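Local structure of alginate lyase (Aplysia kurodai, 5GMT) at residues V198-V203 with P273-V278; A92-Y97 with Q269-S274; I61-G66 with N259-Y264; V99-F104 with F184-N189. The protein is an alginate lyase of polysaccharide lyase family 14 that probably cleaves the glycosidic bonds of alginate, with a specificity for polymannuronate. All blocks are in the same frame, centred on the assembly; numbering follows the deposited sequence.

Interaction 1. Residues V198-V203 with P273-V278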
loop_
_atom_site.group_PDB
_atom_site.type_symbol
_atom_site.label_atom_id
_atom_site.label_comp_id
_atom_site.label_asym_id
_atom_site.label_seq_id
_atom_site.Cartn_x
_atom_site.Cartn_y
_atom_site.Cartn_z
ATOM N N VAL A 198 -2.607 10.625 -3.951
ATOM C CA VAL A 198 -1.640 11.251 -3.071
ATOM C C VAL A 198 -1.109 12.530 -3.689
ATOM O O VAL A 198 -0.617 12.514 -4.813
ATOM C CB VAL A 198 -0.441 10.317 -2.779
ATOM C CG1 VAL A 198 0.596 11.043 -1.905
ATOM C CG2 VAL A 198 -0.904 9.032 -2.111
ATOM N N HIS A 199 -1.222 13.635 -2.960
ATOM C CA HIS A 199 -0.595 14.889 -3.370
ATOM C C HIS A 199 0.377 15.279 -2.271
ATOM O O HIS A 199 -0.036 15.541 -1.140
ATOM C CB HIS A 199 -1.640 15.991 -3.607
ATOM C CG HIS A 199 -2.531 15.728 -4.781
ATOM N ND1 HIS A 199 -2.656 16.611 -5.830
ATOM C CD2 HIS A 199 -3.312 14.664 -5.086
ATOM C CE1 HIS A 199 -3.482 16.107 -6.729
ATOM N NE2 HIS A 199 -3.901 14.929 -6.299
ATOM N N ILE A 200 1.670 15.299 -2.583
ATOM C CA ILE A 200 2.640 15.535 -1.529
ATOM C C ILE A 200 2.664 17.021 -1.222
ATOM O O ILE A 200 2.206 17.839 -2.021
ATOM C CB ILE A 200 4.058 15.011 -1.891
ATOM C CG1 ILE A 200 4.612 15.683 -3.148
ATOM C CG2 ILE A 200 4.039 13.497 -2.071
ATOM C CD1 ILE A 200 5.999 15.121 -3.530
ATOM N N ASN A 201 3.158 17.362 -0.041
ATOM C CA ASN A 201 3.127 18.742 0.431
ATOM C C ASN A 201 4.055 19.689 -0.307
ATOM O O ASN A 201 5.086 19.290 -0.856
ATOM C CB ASN A 201 3.475 18.786 1.916
ATOM C CG ASN A 201 4.872 18.252 2.195
ATOM O OD1 ASN A 201 5.127 17.056 2.036
ATOM N ND2 ASN A 201 5.788 19.142 2.618
ATOM N N THR A 202 3.672 20.956 -0.306
ATOM C CA THR A 202 4.625 22.030 -0.564
ATOM C C THR A 202 5.693 21.961 0.511
ATOM O O THR A 202 5.369 21.841 1.691
ATOM C CB THR A 202 3.948 23.395 -0.513
ATOM O OG1 THR A 202 2.771 23.364 -1.335
ATOM C CG2 THR A 202 4.901 24.489 -1.001
ATOM N N VAL A 203 6.961 22.013 0.119
ATOM C CA VAL A 203 8.021 22.019 1.113
ATOM C C VAL A 203 7.831 23.251 1.988
ATOM O O VAL A 203 7.585 24.345 1.486
ATOM C CB VAL A 203 9.421 21.984 0.447
ATOM C CG1 VAL A 203 10.527 22.157 1.479
ATOM C CG2 VAL A 203 9.590 20.670 -0.282
ATOM N N PRO A 273 -2.368 12.941 -11.827
ATOM C CA PRO A 273 -3.211 14.129 -11.983
ATOM C C PRO A 273 -2.400 15.388 -11.738
ATOM O O PRO A 273 -1.265 15.308 -11.261
ATOM C CB PRO A 273 -4.266 13.956 -10.893
ATOM C CG PRO A 273 -3.508 13.235 -9.787
ATOM C CD PRO A 273 -2.515 12.328 -10.490
ATOM N N SER A 274 -2.981 16.539 -12.049
ATOM C CA SER A 274 -2.337 17.805 -11.730
ATOM C C SER A 274 -2.183 17.946 -10.226
ATOM O O SER A 274 -3.128 17.701 -9.473
ATOM C CB SER A 274 -3.151 18.975 -12.277
ATOM O OG SER A 274 -3.206 18.944 -13.690
ATOM N N HIS A 275 -0.991 18.343 -9.795
ATOM C CA HIS A 275 -0.713 18.559 -8.375
ATOM C C HIS A 275 -1.601 19.660 -7.797
ATOM O O HIS A 275 -1.682 20.750 -8.342
ATOM C CB HIS A 275 0.766 18.905 -8.184
ATOM C CG HIS A 275 1.215 18.858 -6.758
ATOM N ND1 HIS A 275 2.153 19.729 -6.245
ATOM C CD2 HIS A 275 0.868 18.035 -5.741
ATOM C CE1 HIS A 275 2.363 19.447 -4.972
ATOM N NE2 HIS A 275 1.594 18.425 -4.639
ATOM N N ALA A 276 -2.297 19.356 -6.704
ATOM C CA ALA A 276 -3.152 20.339 -6.051
ATOM C C ALA A 276 -3.092 20.159 -4.538
ATOM O O ALA A 276 -3.680 19.230 -3.997
ATOM C CB ALA A 276 -4.589 20.215 -6.544
ATOM N N VAL A 277 -2.384 21.045 -3.850
ATOM C CA VAL A 277 -2.276 20.917 -2.402
ATOM C C VAL A 277 -3.485 21.538 -1.720
ATOM O O VAL A 277 -4.231 22.307 -2.335
ATOM C CB VAL A 277 -0.990 21.571 -1.878
ATOM C CG1 VAL A 277 0.232 20.875 -2.478
ATOM C CG2 VAL A 277 -0.985 23.054 -2.205
ATOM N N VAL A 278 -3.687 21.179 -0.454
ATOM C CA VAL A 278 -4.795 21.718 0.325
ATOM C C VAL A 278 -4.274 22.228 1.653
ATOM O O VAL A 278 -3.845 21.442 2.499
ATOM C CB VAL A 278 -5.894 20.667 0.555
ATOM C CG1 VAL A 278 -6.967 21.231 1.478
ATOM C CG2 VAL A 278 -6.497 20.266 -0.768
#
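The imidazole of His199 fills the tight half of this contact, lying against the backbone of Ser274, His275 and Ala276. Its ND1 accepts the amide N-H of Ala276, the Ala276 N to His199 ND1 distance being 2.9 Å, with the donor close to the ring plane (10° out). Because ND1 is the acceptor, the ring proton is probably on NE2, which bonds to Glu197, while Trp209 stacks on the ring. A histidine suits the place because two ring nitrogens are used. An alanine at this position is likely to leave the Ala276 amide and Glu197 without their mate and to open a gap beside Trp209. Here the C-terminal tail, having left strand 261-272, runs past the end of strand 191-199 in one of the two sheets of a concanavalin-like fold. The next step is made by His275: with CG anti to the backbone N (chi1 -168°), its ring reaches across, and NE2 donates to Ile200 O at 2.8 Å, in the plane of both ring and carbonyl. The two imidazoles meet rim to rim. Beyond them the contact loosens toward partly exposed residues, where Val277 CG1 touches Thr202 OG1 at 3.7 Å, a hydroxyl bonded instead to Asp207.

Interaction 2. Residues A92-Y97 with Q269-S274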
loop_
_atom_site.group_PDB
_atom_site.type_symbol
_atom_site.label_atom_id
_atom_site.label_comp_id
_atom_site.label_asym_id
_atom_site.label_seq_id
_atom_site.Cartn_x
_atom_site.Cartn_y
_atom_site.Cartn_z
ATOM N N ALA A 92 2.059 14.364 -7.617
ATOM C CA ALA A 92 0.727 13.808 -7.411
ATOM C C ALA A 92 0.565 12.504 -8.192
ATOM O O ALA A 92 0.964 12.400 -9.352
ATOM C CB ALA A 92 -0.352 14.815 -7.813
ATOM N N MET A 93 -0.031 11.511 -7.543
ATOM C CA MET A 93 -0.136 10.199 -8.139
ATOM C C MET A 93 -1.399 9.520 -7.632
ATOM O O MET A 93 -1.783 9.700 -6.476
ATOM C CB MET A 93 1.114 9.387 -7.784
ATOM C CG MET A 93 1.526 8.318 -8.745
ATOM S SD MET A 93 3.041 7.522 -8.169
ATOM C CE MET A 93 4.277 8.484 -9.032
ATOM N N ILE A 94 -2.050 8.750 -8.498
ATOM C CA ILE A 94 -3.168 7.915 -8.090
ATOM C C ILE A 94 -2.821 6.453 -8.343
ATOM O O ILE A 94 -2.453 6.086 -9.453
ATOM C CB ILE A 94 -4.471 8.255 -8.858
ATOM C CG1 ILE A 94 -4.890 9.709 -8.624
ATOM C CG2 ILE A 94 -5.595 7.311 -8.455
ATOM C CD1 ILE A 94 -6.125 10.109 -9.440
ATOM N N LEU A 95 -2.914 5.628 -7.310
ATOM C CA LEU A 95 -2.748 4.186 -7.475
ATOM C C LEU A 95 -4.105 3.524 -7.415
ATOM O O LEU A 95 -4.875 3.798 -6.502
ATOM C CB LEU A 95 -1.856 3.611 -6.377
ATOM C CG LEU A 95 -1.745 2.087 -6.320
ATOM C CD1 LEU A 95 -1.033 1.576 -7.567
ATOM C CD2 LEU A 95 -1.003 1.628 -5.059
ATOM N N LYS A 96 -4.401 2.650 -8.373
ATOM C CA LYS A 96 -5.638 1.874 -8.328
ATOM C C LYS A 96 -5.290 0.412 -8.444
ATOM O O LYS A 96 -4.364 0.071 -9.157
ATOM C CB LYS A 96 -6.580 2.251 -9.467
ATOM C CG LYS A 96 -7.064 3.686 -9.447
ATOM C CD LYS A 96 -8.066 3.934 -10.561
ATOM C CE LYS A 96 -8.473 5.389 -10.596
ATOM N NZ LYS A 96 -9.518 5.650 -11.632
ATOM N N TYR A 97 -6.036 -0.447 -7.754
ATOM C CA TYR A 97 -5.954 -1.880 -7.988
ATOM C C TYR A 97 -7.192 -2.536 -7.414
ATOM O O TYR A 97 -7.869 -1.950 -6.575
ATOM C CB TYR A 97 -4.690 -2.503 -7.383
ATOM C CG TYR A 97 -4.486 -2.315 -5.893
ATOM C CD1 TYR A 97 -3.761 -1.232 -5.407
ATOM C CD2 TYR A 97 -5.000 -3.224 -4.973
ATOM C CE1 TYR A 97 -3.546 -1.054 -4.027
ATOM C CE2 TYR A 97 -4.792 -3.060 -3.598
ATOM C CZ TYR A 97 -4.062 -1.969 -3.134
ATOM O OH TYR A 97 -3.848 -1.799 -1.772
ATOM N N GLN A 269 -3.238 0.322 -11.764
ATOM C CA GLN A 269 -3.066 1.540 -12.560
ATOM C C GLN A 269 -2.362 2.617 -11.748
ATOM O O GLN A 269 -2.642 2.785 -10.561
ATOM C CB GLN A 269 -4.402 2.119 -13.024
ATOM C CG GLN A 269 -5.351 1.198 -13.739
ATOM C CD GLN A 269 -6.671 1.899 -14.011
ATOM O OE1 GLN A 269 -6.693 3.025 -14.510
ATOM N NE2 GLN A 269 -7.770 1.250 -13.656
ATOM N N ILE A 270 -1.479 3.364 -12.398
ATOM C CA ILE A 270 -0.931 4.559 -11.782
ATOM C C ILE A 270 -1.199 5.727 -12.712
ATOM O O ILE A 270 -0.793 5.712 -13.884
ATOM C CB ILE A 270 0.576 4.425 -11.487
ATOM C CG1 ILE A 270 0.796 3.424 -10.348
ATOM C CG2 ILE A 270 1.161 5.767 -11.099
ATOM C CD1 ILE A 270 2.267 3.174 -10.023
ATOM N N LEU A 271 -1.923 6.714 -12.196
ATOM C CA LEU A 271 -2.190 7.953 -12.923
ATOM C C LEU A 271 -1.469 9.119 -12.278
ATOM O O LEU A 271 -1.146 9.070 -11.087
ATOM C CB LEU A 271 -3.692 8.257 -12.963
ATOM C CG LEU A 271 -4.594 7.168 -13.531
ATOM C CD1 LEU A 271 -5.050 6.234 -12.417
ATOM C CD2 LEU A 271 -5.784 7.816 -14.224
ATOM N N THR A 272 -1.241 10.175 -13.059
ATOM C CA THR A 272 -0.617 11.384 -12.534
ATOM C C THR A 272 -1.505 12.596 -12.794
ATOM O O THR A 272 -1.413 13.212 -13.853
ATOM C CB THR A 272 0.770 11.637 -13.163
ATOM O OG1 THR A 272 0.646 11.667 -14.591
ATOM C CG2 THR A 272 1.763 10.547 -12.773
ATOM N N PRO A 273 -2.368 12.941 -11.827
ATOM C CA PRO A 273 -3.211 14.129 -11.983
ATOM C C PRO A 273 -2.400 15.388 -11.738
ATOM O O PRO A 273 -1.265 15.308 -11.261
ATOM C CB PRO A 273 -4.266 13.956 -10.893
ATOM C CG PRO A 273 -3.508 13.235 -9.787
ATOM C CD PRO A 273 -2.515 12.328 -10.490
ATOM N N SER A 274 -2.981 16.539 -12.049
ATOM C CA SER A 274 -2.337 17.805 -11.730
ATOM C C SER A 274 -2.183 17.946 -10.226
ATOM O O SER A 274 -3.128 17.701 -9.473
ATOM C CB SER A 274 -3.151 18.975 -12.277
ATOM O OG SER A 274 -3.206 18.944 -13.690
HETATM O O HOH W 1 1.322 14.503 -10.983
#
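Ile94 and Leu271 face each other as an antiparallel hydrogen-bonded pair, Ile94 N to Leu271 O measuring 2.8 Å and Leu271 N to Ile94 O 2.9 Å. Lys96 and Gln269 repeat the pattern, with Leu95 and Ile270 the non-hydrogen-bonded pair between. On the partly exposed face, Ile94 CG1 lies beside its backbone N (chi1 -60°) and meets Pro273 CG at 4.0 Å, while its CB and CG2 touch Leu271 CD1. An alanine here, lacking CG1, CG2 and CD1, would probably leave Pro273 CG without this packing partner and thin the contact with Leu271 CD1. Strands 92-102 and 261-272 are neighbours in one of the two antiparallel sheets of this concanavalin-clan fold. The face carrying Met93, Leu95 and Ile270 is buried and apolar: Met93 CG presses on Ile270 CG2 at 3.5 Å, tighter than usual, and Leu95 CD1 rests on Ile270 CG1. Further out, Leu115 of the second sheet packs on Met93 and Leu95. Where the pairing ends, a water donates to both Ala92 O and Pro273 O.

Interaction 3. Residues I61-G66 with N259-Y264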
loop_
_atom_site.group_PDB
_atom_site.type_symbol
_atom_site.label_atom_id
_atom_site.label_comp_id
_atom_site.label_asym_id
_atom_site.label_seq_id
_atom_site.Cartn_x
_atom_site.Cartn_y
_atom_site.Cartn_z
ATOM N N ILE A 61 -1.400 -14.056 -3.668
ATOM C CA ILE A 61 -0.513 -14.148 -2.521
ATOM C C ILE A 61 -1.122 -15.077 -1.477
ATOM O O ILE A 61 -2.278 -14.904 -1.075
ATOM C CB ILE A 61 -0.263 -12.760 -1.874
ATOM C CG1 ILE A 61 0.171 -11.732 -2.927
ATOM C CG2 ILE A 61 0.748 -12.892 -0.731
ATOM C CD1 ILE A 61 1.468 -12.082 -3.657
ATOM N N PHE A 62 -0.325 -16.042 -1.030
ATOM C CA PHE A 62 -0.740 -17.009 -0.037
ATOM C C PHE A 62 -0.155 -16.661 1.337
ATOM O O PHE A 62 1.044 -16.424 1.453
ATOM C CB PHE A 62 -0.299 -18.407 -0.475
ATOM C CG PHE A 62 -0.413 -19.446 0.593
ATOM C CD1 PHE A 62 -1.634 -19.701 1.196
ATOM C CD2 PHE A 62 0.691 -20.187 0.976
ATOM C CE1 PHE A 62 -1.757 -20.675 2.167
ATOM C CE2 PHE A 62 0.583 -21.162 1.953
ATOM C CZ PHE A 62 -0.642 -21.409 2.546
ATOM N N TYR A 63 -1.015 -16.603 2.356
ATOM C CA TYR A 63 -0.576 -16.445 3.733
ATOM C C TYR A 63 -0.928 -17.710 4.491
ATOM O O TYR A 63 -2.107 -18.015 4.719
ATOM C CB TYR A 63 -1.232 -15.241 4.432
ATOM C CG TYR A 63 -1.466 -14.013 3.580
ATOM C CD1 TYR A 63 -0.623 -12.897 3.663
ATOM C CD2 TYR A 63 -2.551 -13.954 2.712
ATOM C CE1 TYR A 63 -0.859 -11.779 2.884
ATOM C CE2 TYR A 63 -2.787 -12.852 1.932
ATOM C CZ TYR A 63 -1.943 -11.759 2.025
ATOM O OH TYR A 63 -2.196 -10.662 1.250
ATOM N N GLU A 64 0.096 -18.444 4.885
ATOM C CA GLU A 64 -0.105 -19.673 5.618
ATOM C C GLU A 64 -0.695 -19.391 6.993
ATOM O O GLU A 64 -0.360 -18.385 7.612
ATOM C CB GLU A 64 1.222 -20.396 5.747
ATOM C CG GLU A 64 1.129 -21.792 6.251
ATOM C CD GLU A 64 2.233 -22.641 5.666
ATOM O OE1 GLU A 64 1.911 -23.718 5.109
ATOM O OE2 GLU A 64 3.411 -22.209 5.746
ATOM N N LYS A 65 -1.568 -20.279 7.460
ATOM C CA LYS A 65 -2.081 -20.207 8.824
ATOM C C LYS A 65 -0.917 -20.065 9.789
ATOM O O LYS A 65 0.081 -20.782 9.673
ATOM C CB LYS A 65 -2.914 -21.458 9.142
ATOM C CG LYS A 65 -3.554 -21.454 10.523
ATOM C CD LYS A 65 -4.540 -22.610 10.666
ATOM C CE LYS A 65 -5.219 -22.569 12.039
ATOM N NZ LYS A 65 -6.313 -23.579 12.135
ATOM N N GLY A 66 -0.996 -19.091 10.694
ATOM C CA GLY A 66 0.065 -18.894 11.671
ATOM C C GLY A 66 1.135 -17.896 11.247
ATOM O O GLY A 66 1.994 -17.516 12.039
ATOM N N ASN A 259 -6.164 -18.211 9.506
ATOM C CA ASN A 259 -6.445 -19.200 8.466
ATOM C C ASN A 259 -5.366 -19.281 7.384
ATOM O O ASN A 259 -4.639 -18.322 7.137
ATOM C CB ASN A 259 -7.763 -18.887 7.768
ATOM C CG ASN A 259 -8.928 -18.688 8.724
ATOM O OD1 ASN A 259 -9.021 -19.325 9.766
ATOM N ND2 ASN A 259 -9.849 -17.825 8.334
ATOM N N ASP A 260 -5.283 -20.431 6.722
ATOM C CA ASP A 260 -4.711 -20.473 5.391
ATOM C C ASP A 260 -5.594 -19.583 4.521
ATOM O O ASP A 260 -6.796 -19.827 4.399
ATOM C CB ASP A 260 -4.663 -21.905 4.844
ATOM C CG ASP A 260 -3.695 -22.795 5.612
ATOM O OD1 ASP A 260 -2.546 -22.372 5.838
ATOM O OD2 ASP A 260 -4.090 -23.910 6.023
ATOM N N CYS A 261 -5.020 -18.534 3.937
ATOM C CA CYS A 261 -5.846 -17.590 3.192
ATOM C C CYS A 261 -5.070 -16.979 2.032
ATOM O O CYS A 261 -3.845 -17.136 1.925
ATOM C CB CYS A 261 -6.379 -16.496 4.124
ATOM S SG CYS A 261 -5.068 -15.589 4.986
ATOM N N TYR A 262 -5.802 -16.298 1.154
ATOM C CA TYR A 262 -5.249 -15.843 -0.112
ATOM C C TYR A 262 -5.777 -14.478 -0.510
ATOM O O TYR A 262 -6.969 -14.171 -0.355
ATOM C CB TYR A 262 -5.583 -16.828 -1.243
ATOM C CG TYR A 262 -5.266 -18.274 -0.974
ATOM C CD1 TYR A 262 -6.112 -19.050 -0.197
ATOM C CD2 TYR A 262 -4.146 -18.878 -1.535
ATOM C CE1 TYR A 262 -5.837 -20.381 0.035
ATOM C CE2 TYR A 262 -3.863 -20.210 -1.314
ATOM C CZ TYR A 262 -4.714 -20.954 -0.517
ATOM O OH TYR A 262 -4.454 -22.283 -0.291
ATOM N N SER A 263 -4.898 -13.671 -1.078
ATOM C CA SER A 263 -5.341 -12.454 -1.711
ATOM C C SER A 263 -5.032 -12.530 -3.198
ATOM O O SER A 263 -4.107 -13.226 -3.618
ATOM C CB SER A 263 -4.689 -11.218 -1.075
ATOM O OG SER A 263 -3.273 -11.277 -1.129
ATOM N N TYR A 264 -5.824 -11.814 -3.983
ATOM C CA TYR A 264 -5.680 -11.772 -5.433
ATOM C C TYR A 264 -5.662 -10.326 -5.887
ATOM O O TYR A 264 -6.508 -9.550 -5.468
ATOM C CB TYR A 264 -6.846 -12.487 -6.126
ATOM C CG TYR A 264 -7.041 -13.926 -5.728
ATOM C CD1 TYR A 264 -7.500 -14.265 -4.458
ATOM C CD2 TYR A 264 -6.804 -14.951 -6.640
ATOM C CE1 TYR A 264 -7.691 -15.602 -4.094
ATOM C CE2 TYR A 264 -6.998 -16.290 -6.287
ATOM C CZ TYR A 264 -7.440 -16.599 -5.019
ATOM O OH TYR A 264 -7.637 -17.908 -4.667
HETATM O O HOH W 2 -8.166 -21.996 10.716
#
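Phe62 and Tyr262 meet obliquely, their ring planes 32° apart, with Phe62 CD1 over one face of the tyrosine ring, 3.4 Å from Tyr262 CE2. Phe62 reaches this place with CG anti to its backbone N (chi1 168°). The far end of its ring brings CZ near Asp260 OD1, which approaches at the edge, where an aromatic ring is slightly positive. On the other side of the strands, Tyr63 lies with its rim along the second strand. Its CD2 is 3.8 Å from Cys261 SG, an oblique sulfur-aromatic contact, and its OH hydrogen-bonds Ser263 OG at 2.7 Å. Thr246 is a second partner of that hydroxyl, so a buried polar tip is satisfied within the protein; a tyrosine fits by giving a long apolar flank and a polar end. Between these two layers of side chains, strands 58-63 and 261-272 pair antiparallel within one sheet of the concanavalin-like fold, Ile61 with Ser263 and Tyr63 with Cys261 being hydrogen-bonded pairs. Past them the regular pairing stops, though the chains stay close. There Lys65 N donates almost straight (176°) to Asp260 OD1 at 2.8 Å, from above the carboxylate plane, and a water joins Lys65 NZ to Asn259 OD1.

Interaction 4. Residues V99-F104 with F184-N189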
loop_
_atom_site.group_PDB
_atom_site.type_symbol
_atom_site.label_atom_id
_atom_site.label_comp_id
_atom_site.label_asym_id
_atom_site.label_seq_id
_atom_site.Cartn_x
_atom_site.Cartn_y
_atom_site.Cartn_z
ATOM N N VAL A 99 -8.495 -5.868 -5.271
ATOM C CA VAL A 99 -8.047 -6.971 -4.425
ATOM C C VAL A 99 -9.222 -7.821 -3.919
ATOM O O VAL A 99 -10.248 -7.292 -3.483
ATOM C CB VAL A 99 -7.211 -6.448 -3.226
ATOM C CG1 VAL A 99 -8.003 -5.429 -2.403
ATOM C CG2 VAL A 99 -6.729 -7.587 -2.350
ATOM N N TYR A 100 -9.056 -9.140 -4.016
ATOM C CA TYR A 100 -9.989 -10.120 -3.463
ATOM C C TYR A 100 -9.412 -10.737 -2.190
ATOM O O TYR A 100 -8.261 -11.170 -2.184
ATOM C CB TYR A 100 -10.269 -11.221 -4.499
ATOM C CG TYR A 100 -11.390 -12.172 -4.136
ATOM C CD1 TYR A 100 -11.180 -13.234 -3.266
ATOM C CD2 TYR A 100 -12.651 -12.023 -4.698
ATOM C CE1 TYR A 100 -12.216 -14.115 -2.940
ATOM C CE2 TYR A 100 -13.688 -12.893 -4.379
ATOM C CZ TYR A 100 -13.463 -13.935 -3.505
ATOM O OH TYR A 100 -14.503 -14.796 -3.197
ATOM N N PHE A 101 -10.201 -10.791 -1.117
ATOM C CA PHE A 101 -9.780 -11.477 0.106
ATOM C C PHE A 101 -10.468 -12.824 0.212
ATOM O O PHE A 101 -11.690 -12.891 0.266
ATOM C CB PHE A 101 -10.104 -10.650 1.360
ATOM C CG PHE A 101 -9.401 -9.326 1.413
ATOM C CD1 PHE A 101 -9.982 -8.196 0.849
ATOM C CD2 PHE A 101 -8.165 -9.208 2.023
ATOM C CE1 PHE A 101 -9.343 -6.965 0.892
ATOM C CE2 PHE A 101 -7.519 -7.969 2.072
ATOM C CZ PHE A 101 -8.112 -6.852 1.499
ATOM N N GLU A 102 -9.685 -13.891 0.258
ATOM C CA GLU A 102 -10.267 -15.232 0.352
ATOM C C GLU A 102 -9.946 -15.890 1.689
ATOM O O GLU A 102 -8.775 -16.115 2.013
ATOM C CB GLU A 102 -9.764 -16.105 -0.800
ATOM C CG GLU A 102 -10.307 -17.518 -0.757
ATOM C CD GLU A 102 -9.698 -18.383 -1.834
ATOM O OE1 GLU A 102 -9.720 -17.954 -3.008
ATOM O OE2 GLU A 102 -9.186 -19.476 -1.502
ATOM N N ASN A 103 -11.000 -16.183 2.454
ATOM C CA ASN A 103 -10.907 -16.854 3.755
ATOM C C ASN A 103 -10.256 -15.995 4.848
ATOM O O ASN A 103 -9.487 -16.496 5.668
ATOM C CB ASN A 103 -10.159 -18.183 3.627
ATOM C CG ASN A 103 -10.555 -19.175 4.700
ATOM O OD1 ASN A 103 -11.690 -19.164 5.170
ATOM N ND2 ASN A 103 -9.621 -20.018 5.108
ATOM N N PHE A 104 -10.582 -14.704 4.852
ATOM C CA PHE A 104 -10.167 -13.791 5.916
ATOM C C PHE A 104 -11.284 -13.673 6.959
ATOM O O PHE A 104 -12.415 -13.350 6.598
ATOM C CB PHE A 104 -9.843 -12.405 5.347
ATOM C CG PHE A 104 -8.517 -12.326 4.626
ATOM C CD1 PHE A 104 -8.305 -13.029 3.454
ATOM C CD2 PHE A 104 -7.497 -11.516 5.110
ATOM C CE1 PHE A 104 -7.088 -12.943 2.789
ATOM C CE2 PHE A 104 -6.272 -11.428 4.447
ATOM C CZ PHE A 104 -6.076 -12.140 3.289
ATOM N N PHE A 184 -13.086 2.995 6.214
ATOM C CA PHE A 184 -13.473 2.049 5.174
ATOM C C PHE A 184 -13.177 0.665 5.717
ATOM O O PHE A 184 -12.455 0.529 6.692
ATOM C CB PHE A 184 -12.740 2.311 3.847
ATOM C CG PHE A 184 -11.251 2.514 3.992
ATOM C CD1 PHE A 184 -10.735 3.770 4.277
ATOM C CD2 PHE A 184 -10.371 1.455 3.833
ATOM C CE1 PHE A 184 -9.369 3.967 4.410
ATOM C CE2 PHE A 184 -8.996 1.643 3.954
ATOM C CZ PHE A 184 -8.497 2.898 4.251
ATOM N N ARG A 185 -13.754 -0.362 5.109
ATOM C CA ARG A 185 -13.622 -1.703 5.651
ATOM C C ARG A 185 -13.559 -2.709 4.517
ATOM O O ARG A 185 -14.180 -2.521 3.473
ATOM C CB ARG A 185 -14.787 -2.038 6.602
ATOM C CG ARG A 185 -14.710 -3.448 7.223
ATOM C CD ARG A 185 -15.817 -3.732 8.251
ATOM N NE ARG A 185 -15.457 -3.281 9.596
ATOM C CZ ARG A 185 -16.075 -3.655 10.717
ATOM N NH1 ARG A 185 -17.096 -4.503 10.676
ATOM N NH2 ARG A 185 -15.667 -3.180 11.886
ATOM N N PHE A 186 -12.785 -3.762 4.735
ATOM C CA PHE A 186 -12.639 -4.837 3.775
ATOM C C PHE A 186 -13.537 -6.000 4.156
ATOM O O PHE A 186 -13.699 -6.303 5.339
ATOM C CB PHE A 186 -11.181 -5.273 3.702
ATOM C CG PHE A 186 -10.249 -4.154 3.359
ATOM C CD1 PHE A 186 -10.273 -3.583 2.093
ATOM C CD2 PHE A 186 -9.355 -3.670 4.294
ATOM C CE1 PHE A 186 -9.411 -2.539 1.765
ATOM C CE2 PHE A 186 -8.496 -2.630 3.972
ATOM C CZ PHE A 186 -8.526 -2.063 2.713
ATOM N N MET A 187 -14.114 -6.646 3.145
ATOM C CA MET A 187 -15.044 -7.750 3.364
ATOM C C MET A 187 -14.488 -9.062 2.848
ATOM O O MET A 187 -13.955 -9.125 1.742
ATOM C CB MET A 187 -16.383 -7.459 2.683
ATOM C CG MET A 187 -17.007 -6.147 3.109
ATOM S SD MET A 187 -18.642 -5.916 2.387
ATOM C CE MET A 187 -19.572 -7.181 3.245
ATOM N N ASN A 188 -14.618 -10.109 3.654
ATOM C CA ASN A 188 -14.229 -11.450 3.233
ATOM C C ASN A 188 -14.961 -11.901 1.970
ATOM O O ASN A 188 -16.130 -11.562 1.762
ATOM C CB ASN A 188 -14.485 -12.437 4.372
ATOM C CG ASN A 188 -13.927 -13.814 4.089
ATOM O OD1 ASN A 188 -13.021 -13.977 3.273
ATOM N ND2 ASN A 188 -14.457 -14.816 4.783
ATOM N N ASN A 189 -14.243 -12.637 1.123
ATOM C CA ASN A 189 -14.795 -13.285 -0.071
ATOM C C ASN A 189 -15.432 -12.322 -1.062
ATOM O O ASN A 189 -16.440 -12.643 -1.711
ATOM C CB ASN A 189 -15.802 -14.364 0.352
ATOM C CG ASN A 189 -15.155 -15.455 1.198
ATOM O OD1 ASN A 189 -14.025 -15.872 0.928
ATOM N ND2 ASN A 189 -15.851 -15.894 2.245
HETATM O O HOH W 3 -13.879 -16.769 -1.674
HETATM O O HOH W 4 -14.117 -17.791 4.536
#
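Asn188 lays its side chain against the turn at Asn103 and Phe104. CG stands anti to the backbone N (chi1 -172°), which carries the amide over to that turn. CB comes first, 3.2 Å from Phe104 O, and CG lies close to the same oxygen. At the tip the two amide atoms part: OD1 accepts Phe104 N at 3.0 Å, the donor standing above the carbonyl plane, while ND2 donates a hydrogen bond to a water that donates to Asn103 OD1. Asn189 N donates to Phe101 O at 2.7 Å, and Asn189 OD1 takes a weak bond from Asn103 N at 3.4 Å. A water joins that OD1 to Tyr100 OH. Deeper in, Phe101 CE1 packs on Phe186 CD1 at 3.7 Å, the rings oblique at 45°, with Leu112 of the facing sheet touching both. Short amides that accept and donate suit a place where backbone N-H groups have left the regular pairing, so polar bonds outside and aromatic packing within hold the loop before strand 191-199.

From the N terminus, strand 58-63 comes first; interaction 3 pairs it with the start of strand 261-272 and so closes the longest loop, with 192 residues between its segments. Strand 92-102 follows. Its beginning joins the end of strand 261-272 in interaction 2, whose loop, like that of interaction 1, crosses that of interaction 3, and its end meets the loop before strand 191-199 in interaction 4, nested inside both 2 and 3. Interaction 1 opens after interaction 4 has closed, at the end of strand 191-199, and finishes on the C-terminal tail, sharing Pro273 and Ser274 with interaction 2. All four reach one sheet: interactions 1 and 2 touch at one end, interactions 3 and 4 at the other.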